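Local coordinates for protein soluble lytic murein transglycosylase (Escherichia coli, PDB 1QSA) that cleaves the glycosidic bonds between N-acetylmuramic acid and N-acetylglucosamine in peptidoglycan, forming a 1,6-anhydro bond in the muramic acid product, at residues A[321-326]-A[350-355]. Numbering follows the deposited sequence. Where two conformers were deposited one is given.
Sequences WRYWQA and GFYPMV
An indole N-H and a tyrosine hydroxyl join two helices that run nearly the same way: W324 NE1 donates to Y352 OH at 3.1 Å. The N-H...O angle of 146° shows a bent bond, and the oxygen sits tilted out of the indole plane. W324, Y352 and Y323 form a buried aromatic cluster between helices 319-331 and 351-359 of the alpha-superhelical Slt70 chain. The short segments 321-326 and 351-355 are 22° from parallel, with axes 10.4 Å apart, a spacing bridged mainly by side chains. Y352 OH has a second partner in E577, so one hydroxyl links both helices to helix 572-578, whose V573 also touches W324, Y352 and V355. The Y323 and Y352 rings meet obliquely, and the two side chains come closest where Y323 CB meets Y352 CD1, 3.4 Å. With CG anti to the backbone N, the Y323 ring reaches past that contact to V355, while its hydroxyl bonds to R359. Within helix 319-331, Y323 CD2 lies over the centre of one indole face of W324, so the Y323 ring covers that face of the donor. F351 CD2, by contrast, lies over a Y352 face near its rim. A leucine in place of Y352 would probably leave W324 NE1 and E577 without their shared hydroxyl and weaken the packing against Y323 CB. The second apolar contact is a CH-pi interaction: V355 CG1 stands over one face of the Y323 ring, 3.9 Å from the centroid and 28° off the normal, displaced toward CE1, which it approaches to 3.5 Å.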
# COMPACT_ATOMS: atom_id res chain seq x y z
N TRP A 321 -4.48 20.76 9.77
CA TRP A 321 -4.87 21.45 10.99
C TRP A 321 -4.41 22.90 11.01
O TRP A 321 -5.04 23.75 11.66
CB TRP A 321 -4.47 20.66 12.23
CG TRP A 321 -4.95 19.22 12.18
CD1 TRP A 321 -4.26 18.13 12.63
CD2 TRP A 321 -6.18 18.71 11.61
NE1 TRP A 321 -4.97 16.98 12.37
CE2 TRP A 321 -6.15 17.30 11.75
CE3 TRP A 321 -7.29 19.30 10.98
CZ2 TRP A 321 -7.18 16.46 11.29
CZ3 TRP A 321 -8.32 18.46 10.52
CH2 TRP A 321 -8.26 17.06 10.68
N ARG A 322 -3.31 23.19 10.32
CA ARG A 322 -2.85 24.58 10.22
C ARG A 322 -3.87 25.34 9.34
O ARG A 322 -4.28 26.46 9.68
CB ARG A 322 -1.46 24.65 9.60
CG ARG A 322 -0.38 24.13 10.55
CD ARG A 322 0.95 24.03 9.85
NE ARG A 322 1.50 25.33 9.51
CZ ARG A 322 2.39 25.55 8.55
NH1 ARG A 322 2.82 24.54 7.79
NH2 ARG A 322 2.84 26.78 8.31
N TYR A 323 -4.32 24.72 8.25
CA TYR A 323 -5.30 25.38 7.39
C TYR A 323 -6.60 25.62 8.15
O TYR A 323 -7.15 26.72 8.08
CB TYR A 323 -5.62 24.56 6.12
CG TYR A 323 -6.74 25.22 5.31
CD1 TYR A 323 -6.48 26.28 4.45
CD2 TYR A 323 -8.08 24.83 5.48
CE1 TYR A 323 -7.51 26.95 3.78
CE2 TYR A 323 -9.11 25.48 4.82
CZ TYR A 323 -8.83 26.54 3.98
OH TYR A 323 -9.84 27.18 3.33
N TRP A 324 -7.08 24.62 8.88
CA TRP A 324 -8.35 24.80 9.59
C TRP A 324 -8.24 25.78 10.75
O TRP A 324 -9.23 26.44 11.11
CB TRP A 324 -9.00 23.46 9.94
CG TRP A 324 -9.55 22.80 8.69
CD1 TRP A 324 -9.03 21.71 8.03
CD2 TRP A 324 -10.66 23.25 7.89
NE1 TRP A 324 -9.72 21.48 6.87
CE2 TRP A 324 -10.73 22.40 6.75
CE3 TRP A 324 -11.59 24.30 8.02
CZ2 TRP A 324 -11.68 22.57 5.74
CZ3 TRP A 324 -12.55 24.46 7.01
CH2 TRP A 324 -12.59 23.60 5.89
N GLN A 325 -7.03 25.96 11.27
CA GLN A 325 -6.81 26.95 12.33
C GLN A 325 -6.96 28.33 11.66
O GLN A 325 -7.58 29.24 12.22
CB GLN A 325 -5.42 26.81 12.93
CG GLN A 325 -5.13 27.82 14.04
CD GLN A 325 -6.06 27.66 15.23
OE1 GLN A 325 -7.16 28.22 15.26
NE2 GLN A 325 -5.62 26.89 16.22
N ALA A 326 -6.37 28.46 10.47
CA ALA A 326 -6.45 29.69 9.70
C ALA A 326 -7.92 29.98 9.35
O ALA A 326 -8.36 31.13 9.42
CB ALA A 326 -5.64 29.57 8.43
N GLY A 350 2.04 20.58 -2.22
CA GLY A 350 0.87 19.76 -1.97
C GLY A 350 -0.51 20.36 -1.94
O GLY A 350 -0.72 21.53 -2.24
N PHE A 351 -1.47 19.50 -1.60
CA PHE A 351 -2.88 19.86 -1.54
C PHE A 351 -3.20 21.11 -0.72
O PHE A 351 -3.71 22.08 -1.27
CB PHE A 351 -3.70 18.68 -1.03
CG PHE A 351 -5.18 18.97 -0.92
CD1 PHE A 351 -5.99 18.95 -2.05
CD2 PHE A 351 -5.75 19.26 0.32
CE1 PHE A 351 -7.36 19.21 -1.93
CE2 PHE A 351 -7.10 19.51 0.44
CZ PHE A 351 -7.91 19.49 -0.69
N TYR A 352 -2.90 21.09 0.58
CA TYR A 352 -3.21 22.26 1.41
C TYR A 352 -2.49 23.54 0.99
O TYR A 352 -3.07 24.62 1.05
CB TYR A 352 -3.12 21.94 2.90
CG TYR A 352 -4.43 21.38 3.41
CD1 TYR A 352 -5.53 22.22 3.59
CD2 TYR A 352 -4.59 20.02 3.68
CE1 TYR A 352 -6.75 21.73 4.03
CE2 TYR A 352 -5.81 19.51 4.13
CZ TYR A 352 -6.89 20.38 4.30
OH TYR A 352 -8.11 19.95 4.72
N PRO A 353 -1.19 23.45 0.63
CA PRO A 353 -0.52 24.68 0.19
C PRO A 353 -1.30 25.27 -1.00
O PRO A 353 -1.45 26.49 -1.11
CB PRO A 353 0.85 24.16 -0.24
CG PRO A 353 1.13 23.15 0.79
CD PRO A 353 -0.20 22.42 0.96
N MET A 354 -1.83 24.41 -1.88
CA MET A 354 -2.61 24.88 -3.03
C MET A 354 -3.99 25.43 -2.61
O MET A 354 -4.49 26.39 -3.22
CB MET A 354 -2.85 23.73 -4.02
CG MET A 354 -1.61 23.19 -4.70
SD MET A 354 -2.05 21.79 -5.79
CE MET A 354 -0.41 21.26 -6.27
N VAL A 355 -4.59 24.81 -1.60
CA VAL A 355 -5.86 25.28 -1.08
C VAL A 355 -5.63 26.69 -0.51
O VAL A 355 -6.43 27.62 -0.76
CB VAL A 355 -6.38 24.39 0.08
CG1 VAL A 355 -7.53 25.09 0.80
CG2 VAL A 355 -6.87 23.03 -0.43